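Local atomic coordinates of uncharacterized protein (Bacteroides eggerthii, PDB entry 4FTD), a protein that is of unknown function but joins an immunoglobulin-like part to a six-bladed beta-propeller and may have a role in carbohydrate metabolism. Residues K21-G26 with D30-G35; T87-I92 with Y98-M103; E371-T376 with K386-G391; P396-K401 with C443-K448. All blocks are in the same frame, centred on the assembly; numbering follows the deposited sequence.

Contact 1. Residues K21-G26 with D30-G35; sequences KILNAG and DKVVEG
The Lys21 and Val32 side chains cross obliquely. The lysine chain is extended beyond CG, and its CD lies 3.6 Å from Val32 CG1. That methyl stands anti to the backbone N (chi1 178°), which turns it to Lys21. Leu23 CD2 approaches the same methyl, Val32 CG1, at 4.3 Å. The charged ends of Lys21 and Glu34 do not meet: Lys21 NZ and Glu34 OE1 are 5.2 Å apart, though some attraction is likely. Lys21 also has a long, weak ion pair with Glu61.

Ile22, Ala25, Lys31 and Val33 point to the other face. Ala25 CB rests against Val33 CG2 at 3.8 Å. Around them Ile22 packs on Phe46, Leu58 and Ile60, and both Ala25 and Val33 touch Leu49. Lys31 runs outward past the turn, with CD 4.0 Å from Gly26 CA. The Lys31 amine ends in a salt bridge with Asp50.

The backbones are tied in two places. Ile22 and Val33 exchange a pair of hydrogen bonds, with Ile22 N to Val33 O at 2.9 Å. Ala25 and Lys31 exchange a second pair, with Lys31 N to Ala25 O at 3.0 Å. In this last bond the donor stands 40° above the carbonyl plane. Between the two pairs the register slips by one residue. Asp30 and Lys31 both face Ala25, which makes a classic beta bulge at the end of an antiparallel hairpin in the immunoglobulin-like part.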
loop_
_atom_site.group_PDB
_atom_site.type_symbol
_atom_site.label_atom_id
_atom_site.label_comp_id
_atom_site.label_asym_id
_atom_site.label_seq_id
_atom_site.Cartn_x
_atom_site.Cartn_y
_atom_site.Cartn_z
ATOM N N LYS A 21 21.884 5.189 37.558
ATOM C CA LYS A 21 22.255 4.488 36.343
ATOM C C LYS A 21 22.353 3.010 36.589
ATOM O O LYS A 21 22.710 2.573 37.709
ATOM C CB LYS A 21 23.550 4.999 35.705
ATOM C CG LYS A 21 24.502 5.803 36.549
ATOM C CD LYS A 21 25.795 6.076 35.779
ATOM C CE LYS A 21 26.593 7.238 36.352
ATOM N NZ LYS A 21 27.981 7.347 35.791
ATOM N N ILE A 22 22.011 2.260 35.547
ATOM C CA ILE A 22 22.276 0.818 35.472
ATOM C C ILE A 22 23.646 0.705 34.792
ATOM O O ILE A 22 23.883 1.310 33.755
ATOM C CB ILE A 22 21.195 0.077 34.677
ATOM C CG1 ILE A 22 19.875 0.030 35.461
ATOM C CG2 ILE A 22 21.638 -1.351 34.300
ATOM C CD1 ILE A 22 18.694 -0.260 34.567
ATOM N N LEU A 23 24.569 -0.021 35.399
ATOM C CA LEU A 23 25.942 -0.092 34.880
ATOM C C LEU A 23 26.184 -1.281 33.939
ATOM O O LEU A 23 27.147 -1.286 33.175
ATOM C CB LEU A 23 26.918 -0.148 36.060
ATOM C CG LEU A 23 26.869 0.964 37.098
ATOM C CD1 LEU A 23 27.780 0.513 38.264
ATOM C CD2 LEU A 23 27.337 2.304 36.510
ATOM N N ASN A 24 25.282 -2.261 33.928
ATOM C CA ASN A 24 25.561 -3.525 33.222
ATOM C C ASN A 24 24.434 -4.042 32.309
ATOM O O ASN A 24 24.112 -5.225 32.325
ATOM C CB ASN A 24 26.030 -4.586 34.236
ATOM C CG ASN A 24 24.955 -4.986 35.233
ATOM O OD1 ASN A 24 23.992 -4.255 35.449
ATOM N ND2 ASN A 24 25.155 -6.124 35.895
ATOM N N ALA A 25 23.890 -3.145 31.486
ATOM C CA ALA A 25 22.876 -3.493 30.469
ATOM C C ALA A 25 23.593 -4.072 29.257
ATOM O O ALA A 25 24.824 -4.082 29.203
ATOM C CB ALA A 25 22.038 -2.263 30.077
ATOM N N GLY A 26 22.825 -4.606 28.318
ATOM C CA GLY A 26 23.330 -5.167 27.080
ATOM C C GLY A 26 23.754 -6.602 27.174
ATOM O O GLY A 26 23.972 -7.113 28.270
ATOM N N ASP A 30 27.815 -4.476 29.849
ATOM C CA ASP A 30 28.724 -3.357 29.949
ATOM C C ASP A 30 28.158 -2.026 29.439
ATOM O O ASP A 30 28.928 -1.113 29.201
ATOM C CB ASP A 30 29.973 -3.730 29.181
ATOM C CG ASP A 30 29.716 -3.907 27.660
ATOM O OD1 ASP A 30 28.551 -3.871 27.175
ATOM O OD2 ASP A 30 30.716 -4.112 26.948
ATOM N N LYS A 31 26.835 -1.900 29.281
ATOM C CA LYS A 31 26.249 -0.626 28.868
ATOM C C LYS A 31 25.714 0.131 30.082
ATOM O O LYS A 31 24.913 -0.404 30.851
ATOM C CB LYS A 31 25.117 -0.838 27.862
ATOM C CG LYS A 31 25.570 -1.494 26.576
ATOM C CD LYS A 31 24.431 -1.586 25.560
ATOM C CE LYS A 31 24.922 -2.097 24.209
ATOM N NZ LYS A 31 23.771 -2.168 23.269
ATOM N N VAL A 32 26.162 1.374 30.243
ATOM C CA VAL A 32 25.743 2.249 31.332
ATOM C C VAL A 32 24.528 2.981 30.780
ATOM O O VAL A 32 24.632 3.591 29.728
ATOM C CB VAL A 32 26.825 3.275 31.696
ATOM C CG1 VAL A 32 26.307 4.172 32.803
ATOM C CG2 VAL A 32 28.162 2.561 32.035
ATOM N N VAL A 33 23.393 2.925 31.486
ATOM C CA VAL A 33 22.117 3.511 31.055
ATOM C C VAL A 33 21.564 4.409 32.174
ATOM O O VAL A 33 21.372 3.978 33.301
ATOM C CB VAL A 33 21.075 2.438 30.716
ATOM C CG1 VAL A 33 19.790 3.099 30.239
ATOM C CG2 VAL A 33 21.613 1.517 29.626
ATOM N N GLU A 34 21.356 5.671 31.842
ATOM C CA GLU A 34 20.918 6.681 32.780
ATOM C C GLU A 34 19.397 6.572 33.006
ATOM O O GLU A 34 18.625 6.345 32.064
ATOM C CB GLU A 34 21.283 8.065 32.205
ATOM C CG GLU A 34 21.291 9.207 33.211
ATOM C CD GLU A 34 22.528 9.229 34.100
ATOM O OE1 GLU A 34 23.634 9.020 33.564
ATOM O OE2 GLU A 34 22.402 9.484 35.328
ATOM N N GLY A 35 18.972 6.720 34.257
ATOM C CA GLY A 35 17.558 6.711 34.614
ATOM C C GLY A 35 16.965 8.107 34.681
ATOM O O GLY A 35 17.701 9.087 34.863
#

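Contact 2. Residues T87-I92 with Y98-M103; sequences TQVLRI and YKDYLM
The Arg91 guanidinium has Tyr98 CE2 over one face and the Asp100 carboxylate at its edge. The two charged planes are only 8° apart. Arg91 grips the carboxylate side-on: NE gives to Asp100 OD1 at 2.7 Å, and the bond is nearly straight at 176°. NH2 gives to Asp100 OD2 at 2.9 Å. Both oxygens use their syn lone pairs. The arginine chain bends at chi3 (-60°), which helps bring its end round to the carboxylate. With an alanine at Arg91, Asp100 would probably lose both of these bonds and the Tyr98 ring would be freer to turn.

The Tyr101 ring has Leu90 O and Ile92 CD1 at its edge, the methyl 4.1 Å from Tyr101 CE1. Its hydroxyl is bound outside the hairpin, by Glu39 and Leu17 N.

The two strands form an antiparallel beta hairpin in the immunoglobulin-like part. Three hydrogen-bonded pairs, Gln88 with Met103, Leu90 with Tyr101 and Ile92 with Lys99, supply six backbone bonds.

On the face of Leu90, the selenium of Met103, a selenomethionine, lies 3.9 Å from Leu90 CD1. Both residues also pack on Ile20, Ile44 and Ile60. On the face of Arg91, Val89 CG1 approaches Asp100 CG at 3.5 Å. Farther along, Thr87 and Leu102 cross at about a right angle, with Thr87 CG2 3.5 Å from Leu102 CD2.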
loop_
_atom_site.group_PDB
_atom_site.type_symbol
_atom_site.label_atom_id
_atom_site.label_comp_id
_atom_site.label_asym_id
_atom_site.label_seq_id
_atom_site.Cartn_x
_atom_site.Cartn_y
_atom_site.Cartn_z
ATOM N N THR A 87 8.511 -3.817 37.346
ATOM C CA THR A 87 8.724 -2.761 38.351
ATOM C C THR A 87 9.135 -3.431 39.676
ATOM O O THR A 87 8.666 -4.511 39.987
ATOM C CB THR A 87 7.451 -1.926 38.543
ATOM O OG1 THR A 87 7.112 -1.326 37.293
ATOM C CG2 THR A 87 7.636 -0.812 39.559
ATOM N N GLN A 88 10.066 -2.808 40.392
ATOM C CA GLN A 88 10.580 -3.218 41.713
ATOM C C GLN A 88 10.684 -1.907 42.543
ATOM O O GLN A 88 10.838 -0.820 41.984
ATOM C CB GLN A 88 12.022 -3.765 41.660
ATOM C CG GLN A 88 12.285 -5.051 40.905
ATOM C CD GLN A 88 11.814 -6.247 41.686
ATOM O OE1 GLN A 88 10.633 -6.535 41.724
ATOM N NE2 GLN A 88 12.735 -6.941 42.325
ATOM N N VAL A 89 10.653 -2.035 43.867
ATOM C CA VAL A 89 10.814 -0.913 44.777
ATOM C C VAL A 89 12.307 -0.650 44.951
ATOM O O VAL A 89 13.069 -1.569 45.184
ATOM C CB VAL A 89 10.131 -1.168 46.153
ATOM C CG1 VAL A 89 10.539 -0.107 47.145
ATOM C CG2 VAL A 89 8.608 -1.153 46.006
ATOM N N LEU A 90 12.726 0.596 44.741
ATOM C CA LEU A 90 14.067 1.036 45.091
ATOM C C LEU A 90 13.896 1.879 46.339
ATOM O O LEU A 90 13.256 2.942 46.294
ATOM C CB LEU A 90 14.727 1.875 44.008
ATOM C CG LEU A 90 16.139 2.385 44.333
ATOM C CD1 LEU A 90 17.053 2.246 43.154
ATOM C CD2 LEU A 90 16.117 3.846 44.770
ATOM N N ARG A 91 14.460 1.401 47.447
ATOM C CA ARG A 91 14.374 2.063 48.735
ATOM C C ARG A 91 15.677 2.802 49.110
ATOM O O ARG A 91 16.755 2.237 49.034
ATOM C CB ARG A 91 13.973 1.055 49.814
ATOM C CG ARG A 91 13.975 1.581 51.253
ATOM C CD ARG A 91 13.312 0.623 52.230
ATOM N NE ARG A 91 11.919 0.401 51.859
ATOM C CZ ARG A 91 11.126 -0.544 52.347
ATOM N NH1 ARG A 91 11.552 -1.399 53.271
ATOM N NH2 ARG A 91 9.871 -0.622 51.908
ATOM N N ILE A 92 15.547 4.076 49.483
ATOM C CA ILE A 92 16.672 4.834 50.016
ATOM C C ILE A 92 16.386 5.097 51.504
ATOM O O ILE A 92 15.227 5.331 51.912
ATOM C CB ILE A 92 17.023 6.039 49.133
ATOM C CG1 ILE A 92 15.964 7.100 49.221
ATOM C CG2 ILE A 92 17.220 5.590 47.656
ATOM C CD1 ILE A 92 16.477 8.407 48.691
ATOM N N TYR A 98 13.059 6.869 55.324
ATOM C CA TYR A 98 13.233 6.072 54.135
ATOM C C TYR A 98 12.240 6.574 53.089
ATOM O O TYR A 98 11.263 7.216 53.445
ATOM C CB TYR A 98 13.049 4.579 54.425
ATOM C CG TYR A 98 11.629 4.155 54.648
ATOM C CD1 TYR A 98 11.027 4.265 55.903
ATOM C CD2 TYR A 98 10.868 3.659 53.594
ATOM C CE1 TYR A 98 9.698 3.885 56.114
ATOM C CE2 TYR A 98 9.533 3.291 53.790
ATOM C CZ TYR A 98 8.965 3.376 55.049
ATOM O OH TYR A 98 7.637 3.011 55.214
ATOM N N LYS A 99 12.501 6.250 51.832
ATOM C CA LYS A 99 11.645 6.659 50.725
ATOM C C LYS A 99 11.687 5.577 49.678
ATOM O O LYS A 99 12.754 5.103 49.308
ATOM C CB LYS A 99 12.101 7.993 50.123
ATOM C CG LYS A 99 11.175 8.528 49.022
ATOM C CD LYS A 99 11.615 9.875 48.463
ATOM C CE LYS A 99 11.255 11.043 49.372
ATOM N NZ LYS A 99 11.943 12.289 48.932
ATOM N N ASP A 100 10.510 5.184 49.205
ATOM C CA ASP A 100 10.385 4.146 48.184
ATOM C C ASP A 100 10.048 4.747 46.806
ATOM O O ASP A 100 9.128 5.551 46.663
ATOM C CB ASP A 100 9.305 3.152 48.574
ATOM C CG ASP A 100 9.734 2.186 49.700
ATOM O OD1 ASP A 100 10.929 2.129 50.065
ATOM O OD2 ASP A 100 8.850 1.444 50.203
ATOM N N TYR A 101 10.827 4.353 45.802
ATOM C CA TYR A 101 10.615 4.731 44.409
ATOM C C TYR A 101 10.212 3.455 43.678
ATOM O O TYR A 101 10.716 2.373 43.993
ATOM C CB TYR A 101 11.934 5.272 43.806
ATOM C CG TYR A 101 12.350 6.631 44.330
ATOM C CD1 TYR A 101 13.084 6.757 45.514
ATOM C CD2 TYR A 101 12.051 7.791 43.629
ATOM C CE1 TYR A 101 13.483 7.996 45.985
ATOM C CE2 TYR A 101 12.440 9.032 44.108
ATOM C CZ TYR A 101 13.163 9.120 45.285
ATOM O OH TYR A 101 13.562 10.340 45.777
ATOM N N LEU A 102 9.302 3.581 42.718
ATOM C CA LEU A 102 8.893 2.471 41.858
ATOM C C LEU A 102 9.760 2.527 40.601
ATOM O O LEU A 102 9.622 3.441 39.769
ATOM C CB LEU A 102 7.403 2.555 41.499
ATOM C CG LEU A 102 6.501 1.964 42.565
ATOM C CD1 LEU A 102 5.026 2.115 42.168
ATOM C CD2 LEU A 102 6.898 0.500 42.759
HETATM N N MSE A 103 10.649 1.546 40.471
HETATM C CA MSE A 103 11.625 1.525 39.396
HETATM C C MSE A 103 11.247 0.520 38.322
HETATM O O MSE A 103 11.214 -0.670 38.591
HETATM C CB MSE A 103 13.017 1.234 39.950
HETATM C CG MSE A 103 14.091 1.238 38.872
HETATM SE SE MSE A 103 15.897 1.189 39.614
HETATM C CE MSE A 103 16.710 -0.285 38.477
#

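Contact 3. Residues E371-T376 with K386-G391; sequences EVYDLT and KKFDEG
Leu375 and Phe388 bring the two backbones nearest, with CA atoms 6.6 Å apart, where the end of strand 369-374 faces the last turn of helix 381-390 and no hydrogen bond joins them. Phe388 carries the contact. With CG trans to N (chi1 177°), its ring extends from the helix to the strand. Its tip atom, Phe388 CZ, lies 3.7 Å from Tyr373 CD1. The two ring planes are 89° apart, but the approach is oblique. At the base of the side chain, Phe388 CB meets the Leu375 methyl CD2 at 3.8 Å. Phe388 CD1 lies 3.9 Å from the Asp374 carbonyl O.

The strand belongs to a sheet of the beta-propeller, between strands 350-357 and 398-401. The helix sits in the connection from 369-374 to 398-401 and lies against the end of the strand. His394 and Phe388 pack edge-to-face, and Ile335 touches both Phe388 and Tyr373. Leu375 also packs on Ile381, Ala384 and Leu385 of the same helix.

An Asx turn shapes the chain where the strand ends. Asp374 OD1 accepts from Thr376 N at 3.0 Å, met on its anti side and 28° out of the carboxylate plane. The same oxygen, Asp374 OD1, takes the Thr376 OG1 hydroxyl at 2.7 Å on its syn lone pair.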
loop_
_atom_site.group_PDB
_atom_site.type_symbol
_atom_site.label_atom_id
_atom_site.label_comp_id
_atom_site.label_asym_id
_atom_site.label_seq_id
_atom_site.Cartn_x
_atom_site.Cartn_y
_atom_site.Cartn_z
ATOM N N GLU A 371 -7.356 3.324 0.368
ATOM C CA GLU A 371 -7.444 2.655 1.668
ATOM C C GLU A 371 -6.418 1.544 1.753
ATOM O O GLU A 371 -6.151 0.867 0.769
ATOM C CB GLU A 371 -8.869 2.126 1.885
ATOM C CG GLU A 371 -9.832 3.272 2.157
ATOM C CD GLU A 371 -11.276 2.872 2.324
ATOM O OE1 GLU A 371 -11.615 1.681 2.173
ATOM O OE2 GLU A 371 -12.084 3.780 2.598
ATOM N N VAL A 372 -5.827 1.394 2.934
ATOM C CA VAL A 372 -4.873 0.352 3.224
ATOM C C VAL A 372 -5.413 -0.477 4.385
ATOM O O VAL A 372 -5.822 0.076 5.421
ATOM C CB VAL A 372 -3.503 0.944 3.601
ATOM C CG1 VAL A 372 -2.498 -0.170 3.812
ATOM C CG2 VAL A 372 -3.037 1.898 2.517
ATOM N N TYR A 373 -5.415 -1.797 4.202
ATOM C CA TYR A 373 -5.854 -2.734 5.210
ATOM C C TYR A 373 -4.673 -3.559 5.650
ATOM O O TYR A 373 -3.804 -3.894 4.842
ATOM C CB TYR A 373 -6.945 -3.635 4.671
ATOM C CG TYR A 373 -8.216 -2.910 4.445
ATOM C CD1 TYR A 373 -9.165 -2.798 5.470
ATOM C CD2 TYR A 373 -8.472 -2.295 3.226
ATOM C CE1 TYR A 373 -10.335 -2.118 5.279
ATOM C CE2 TYR A 373 -9.648 -1.622 3.012
ATOM C CZ TYR A 373 -10.574 -1.537 4.030
ATOM O OH TYR A 373 -11.721 -0.856 3.800
ATOM N N ASP A 374 -4.635 -3.887 6.929
ATOM C CA ASP A 374 -3.536 -4.698 7.480
ATOM C C ASP A 374 -3.826 -6.187 7.310
ATOM O O ASP A 374 -4.776 -6.700 7.897
ATOM C CB ASP A 374 -3.329 -4.388 8.954
ATOM C CG ASP A 374 -1.997 -4.906 9.492
ATOM O OD1 ASP A 374 -1.331 -5.768 8.879
ATOM O OD2 ASP A 374 -1.604 -4.410 10.553
ATOM N N LEU A 375 -3.002 -6.875 6.514
ATOM C CA LEU A 375 -3.135 -8.339 6.316
ATOM C C LEU A 375 -1.877 -9.101 6.776
ATOM O O LEU A 375 -1.554 -10.173 6.249
ATOM C CB LEU A 375 -3.483 -8.633 4.846
ATOM C CG LEU A 375 -4.818 -8.135 4.307
ATOM C CD1 LEU A 375 -4.980 -8.617 2.854
ATOM C CD2 LEU A 375 -5.978 -8.620 5.166
ATOM N N THR A 376 -1.197 -8.564 7.798
ATOM C CA THR A 376 0.057 -9.138 8.281
ATOM C C THR A 376 -0.103 -10.537 8.873
ATOM O O THR A 376 0.608 -11.432 8.447
ATOM C CB THR A 376 0.734 -8.204 9.302
ATOM O OG1 THR A 376 1.041 -6.985 8.632
ATOM C CG2 THR A 376 2.024 -8.823 9.900
ATOM N N LYS A 386 -8.821 -14.546 6.069
ATOM C CA LYS A 386 -9.612 -15.177 7.135
ATOM C C LYS A 386 -9.400 -14.484 8.468
ATOM O O LYS A 386 -10.379 -14.152 9.150
ATOM C CB LYS A 386 -9.312 -16.682 7.275
ATOM C CG LYS A 386 -9.986 -17.523 6.207
ATOM C CD LYS A 386 -9.637 -19.007 6.267
ATOM C CE LYS A 386 -10.307 -19.745 5.112
ATOM N NZ LYS A 386 -9.686 -21.060 4.850
ATOM N N LYS A 387 -8.134 -14.240 8.822
ATOM C CA LYS A 387 -7.816 -13.625 10.120
ATOM C C LYS A 387 -8.362 -12.211 10.188
ATOM O O LYS A 387 -8.902 -11.833 11.211
ATOM C CB LYS A 387 -6.323 -13.700 10.449
ATOM C CG LYS A 387 -5.871 -15.127 10.782
ATOM C CD LYS A 387 -4.494 -15.209 11.440
ATOM C CE LYS A 387 -4.201 -16.601 12.017
ATOM N NZ LYS A 387 -3.976 -17.601 10.930
ATOM N N PHE A 388 -8.286 -11.461 9.085
ATOM C CA PHE A 388 -8.899 -10.138 9.009
ATOM C C PHE A 388 -10.393 -10.274 9.321
ATOM O O PHE A 388 -10.894 -9.676 10.274
ATOM C CB PHE A 388 -8.675 -9.480 7.633
ATOM C CG PHE A 388 -9.341 -8.145 7.485
ATOM C CD1 PHE A 388 -8.706 -6.984 7.906
ATOM C CD2 PHE A 388 -10.626 -8.046 6.945
ATOM C CE1 PHE A 388 -9.340 -5.745 7.786
ATOM C CE2 PHE A 388 -11.261 -6.820 6.823
ATOM C CZ PHE A 388 -10.620 -5.669 7.244
ATOM N N ASP A 389 -11.085 -11.105 8.546
ATOM C CA ASP A 389 -12.538 -11.289 8.709
ATOM C C ASP A 389 -12.959 -11.649 10.124
ATOM O O ASP A 389 -13.958 -11.136 10.605
ATOM C CB ASP A 389 -13.076 -12.344 7.737
ATOM C CG ASP A 389 -13.185 -11.823 6.281
ATOM O OD1 ASP A 389 -12.922 -10.618 6.011
ATOM O OD2 ASP A 389 -13.566 -12.639 5.406
ATOM N N GLU A 390 -12.195 -12.539 10.753
ATOM C CA GLU A 390 -12.444 -12.986 12.126
ATOM C C GLU A 390 -12.173 -11.944 13.206
ATOM O O GLU A 390 -12.777 -12.025 14.257
ATOM C CB GLU A 390 -11.635 -14.249 12.426
ATOM C CG GLU A 390 -12.122 -15.452 11.627
ATOM C CD GLU A 390 -11.091 -16.561 11.482
ATOM O OE1 GLU A 390 -10.005 -16.503 12.111
ATOM O OE2 GLU A 390 -11.378 -17.492 10.702
ATOM N N GLY A 391 -11.283 -10.978 12.970
ATOM C CA GLY A 391 -10.981 -9.940 13.975
ATOM C C GLY A 391 -12.154 -9.006 14.231
ATOM O O GLY A 391 -13.140 -8.999 13.480
#

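Contact 4. Residues P396-K401 with C443-K448; sequences PIYQFK and CEFPIK
Tyr398 reaches Cys443 and Phe445 between two sheets of the beta-propeller; the axes of the short strand segments 398-401 and 443-446 approach to 10.4 Å. CB of Tyr398 already points to segment 443-448, and CG, opposite the backbone N (chi1 178°), carries the ring on in that direction. The ring then turns one face to Phe445, whose CZ lies within 3.9 Å of every ring carbon of Tyr398. On the hydroxyl side of the ring, Tyr398 CZ is 3.6 Å from the same Phe445 CZ. Phe445 CZ stands over the centre of the tyrosine ring. The edge of Phe445 meets the face of Tyr398 in a T-shaped pair with planes at 82°. Phe116 touches both rings.

Farther out, the tyrosine edge meets sulfur. Tyr398 CE2 lies 4.0 Å from Cys443 SG, and the hydroxyl OH of Tyr398 ends 3.5 Å from that sulfur. An alanine in place of Tyr398 would probably leave the Phe445 edge without its ring face and open a gap beside Cys443.

Phe400, two residues along the strand, approaches the sulfur as well. Cys443 SG is 4.8 Å from the Phe400 ring centroid in an oblique sulfur-aromatic contact, and 4.2 Å from Phe400 CB.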
loop_
_atom_site.group_PDB
_atom_site.type_symbol
_atom_site.label_atom_id
_atom_site.label_comp_id
_atom_site.label_asym_id
_atom_site.label_seq_id
_atom_site.Cartn_x
_atom_site.Cartn_y
_atom_site.Cartn_z
ATOM N N PRO A 396 -9.806 0.364 7.683
ATOM C CA PRO A 396 -8.472 0.490 7.095
ATOM C C PRO A 396 -7.483 1.056 8.122
ATOM O O PRO A 396 -7.890 1.767 9.027
ATOM C CB PRO A 396 -8.671 1.473 5.942
ATOM C CG PRO A 396 -9.967 2.130 6.178
ATOM C CD PRO A 396 -10.806 1.188 6.990
ATOM N N ILE A 397 -6.212 0.685 8.014
ATOM C CA ILE A 397 -5.148 1.238 8.846
ATOM C C ILE A 397 -4.718 2.626 8.309
ATOM O O ILE A 397 -4.074 3.373 9.001
ATOM C CB ILE A 397 -3.962 0.255 8.941
ATOM C CG1 ILE A 397 -2.973 0.670 10.027
ATOM C CG2 ILE A 397 -3.244 0.123 7.616
ATOM C CD1 ILE A 397 -1.900 -0.367 10.275
ATOM N N TYR A 398 -5.080 2.973 7.074
ATOM C CA TYR A 398 -4.796 4.308 6.513
ATOM C C TYR A 398 -5.831 4.622 5.435
ATOM O O TYR A 398 -6.222 3.732 4.694
ATOM C CB TYR A 398 -3.379 4.384 5.895
ATOM C CG TYR A 398 -3.083 5.734 5.279
ATOM C CD1 TYR A 398 -2.773 6.828 6.083
ATOM C CD2 TYR A 398 -3.176 5.935 3.895
ATOM C CE1 TYR A 398 -2.534 8.081 5.530
ATOM C CE2 TYR A 398 -2.951 7.188 3.334
ATOM C CZ TYR A 398 -2.621 8.251 4.148
ATOM O OH TYR A 398 -2.415 9.482 3.593
ATOM N N GLN A 399 -6.260 5.883 5.359
ATOM C CA GLN A 399 -7.219 6.337 4.363
ATOM C C GLN A 399 -6.842 7.722 3.888
ATOM O O GLN A 399 -6.464 8.570 4.699
ATOM C CB GLN A 399 -8.613 6.426 4.965
ATOM C CG GLN A 399 -9.712 6.756 3.966
ATOM C CD GLN A 399 -11.056 6.895 4.626
ATOM O OE1 GLN A 399 -11.269 7.785 5.441
ATOM N NE2 GLN A 399 -11.966 6.025 4.273
ATOM N N PHE A 400 -6.911 7.935 2.577
ATOM C CA PHE A 400 -6.753 9.259 2.007
ATOM C C PHE A 400 -7.931 9.465 1.070
ATOM O O PHE A 400 -8.039 8.802 0.059
ATOM C CB PHE A 400 -5.425 9.475 1.280
ATOM C CG PHE A 400 -5.223 10.917 0.888
ATOM C CD1 PHE A 400 -5.777 11.413 -0.285
ATOM C CD2 PHE A 400 -4.548 11.791 1.733
ATOM C CE1 PHE A 400 -5.646 12.753 -0.627
ATOM C CE2 PHE A 400 -4.411 13.138 1.397
ATOM C CZ PHE A 400 -4.978 13.618 0.221
ATOM N N LYS A 401 -8.815 10.366 1.445
ATOM C CA LYS A 401 -10.002 10.674 0.688
ATOM C C LYS A 401 -9.663 11.574 -0.491
ATOM O O LYS A 401 -9.075 12.642 -0.295
ATOM C CB LYS A 401 -10.989 11.350 1.620
ATOM C CG LYS A 401 -11.715 10.378 2.535
ATOM C CD LYS A 401 -12.697 11.146 3.398
ATOM C CE LYS A 401 -14.079 10.541 3.347
ATOM N NZ LYS A 401 -14.770 10.638 2.010
ATOM N N CYS A 443 1.140 8.913 -1.476
ATOM C CA CYS A 443 1.342 8.950 -0.026
ATOM C C CYS A 443 2.547 8.100 0.317
ATOM O O CYS A 443 2.560 6.902 -0.011
ATOM C CB CYS A 443 0.134 8.373 0.682
ATOM S SG CYS A 443 -1.380 9.205 0.245
ATOM N N GLU A 444 3.550 8.707 0.944
ATOM C CA GLU A 444 4.810 8.035 1.277
ATOM C C GLU A 444 4.924 7.896 2.790
ATOM O O GLU A 444 4.582 8.822 3.545
ATOM C CB GLU A 444 6.001 8.837 0.750
ATOM C CG GLU A 444 5.923 9.170 -0.738
ATOM C CD GLU A 444 7.242 9.656 -1.330
ATOM O OE1 GLU A 444 8.082 10.195 -0.581
ATOM O OE2 GLU A 444 7.451 9.500 -2.551
ATOM N N PHE A 445 5.458 6.758 3.218
ATOM C CA PHE A 445 5.596 6.425 4.634
ATOM C C PHE A 445 6.959 5.821 4.933
ATOM O O PHE A 445 7.454 5.003 4.164
ATOM C CB PHE A 445 4.560 5.386 5.041
ATOM C CG PHE A 445 3.142 5.774 4.720
ATOM C CD1 PHE A 445 2.576 5.434 3.484
ATOM C CD2 PHE A 445 2.366 6.450 5.632
ATOM C CE1 PHE A 445 1.280 5.775 3.188
ATOM C CE2 PHE A 445 1.063 6.778 5.338
ATOM C CZ PHE A 445 0.520 6.442 4.112
ATOM N N PRO A 446 7.551 6.182 6.068
ATOM C CA PRO A 446 8.808 5.551 6.473
ATOM C C PRO A 446 8.575 4.188 7.155
ATOM O O PRO A 446 7.444 3.861 7.491
ATOM C CB PRO A 446 9.369 6.550 7.491
ATOM C CG PRO A 446 8.151 7.152 8.119
ATOM C CD PRO A 446 7.122 7.228 7.019
ATOM N N ILE A 447 9.628 3.395 7.332
ATOM C CA ILE A 447 9.538 2.215 8.196
ATOM C C ILE A 447 9.295 2.717 9.643
ATOM O O ILE A 447 9.714 3.811 10.007
ATOM C CB ILE A 447 10.776 1.255 8.122
ATOM C CG1 ILE A 447 12.091 1.924 8.576
ATOM C CG2 ILE A 447 10.916 0.651 6.714
ATOM C CD1 ILE A 447 13.177 0.947 9.031
ATOM N N LYS A 448 8.580 1.936 10.439
ATOM C CA LYS A 448 8.460 2.201 11.864
ATOM C C LYS A 448 9.849 2.139 12.516
ATOM O O LYS A 448 10.720 1.386 12.080
ATOM C CB LYS A 448 7.557 1.178 12.551
ATOM C CG LYS A 448 6.069 1.281 12.261
ATOM C CD LYS A 448 5.266 0.443 13.263
ATOM C CE LYS A 448 3.806 0.331 12.857
ATOM N NZ LYS A 448 3.601 -0.406 11.572
#

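The four contacts follow one another along the chain and fall into two groups. Contacts 1 and 2 share one mixed sheet of the N-terminal immunoglobulin-like part. Their centres are 18 Å apart. Contacts 3 and 4 lie in the propeller, with centres 15 Å apart, and they touch. Strands 369-374 and 398-401 are neighbours in one sheet, and Glu371 OE2 probably bonds Gln399 NE2 there. The groups are 36 to 44 Å apart between centres. Contact 4 also reaches strand 439-446, which pairs with strand 120-125. The last strand of the propeller thus joins its first, as in ring closure of other propellers.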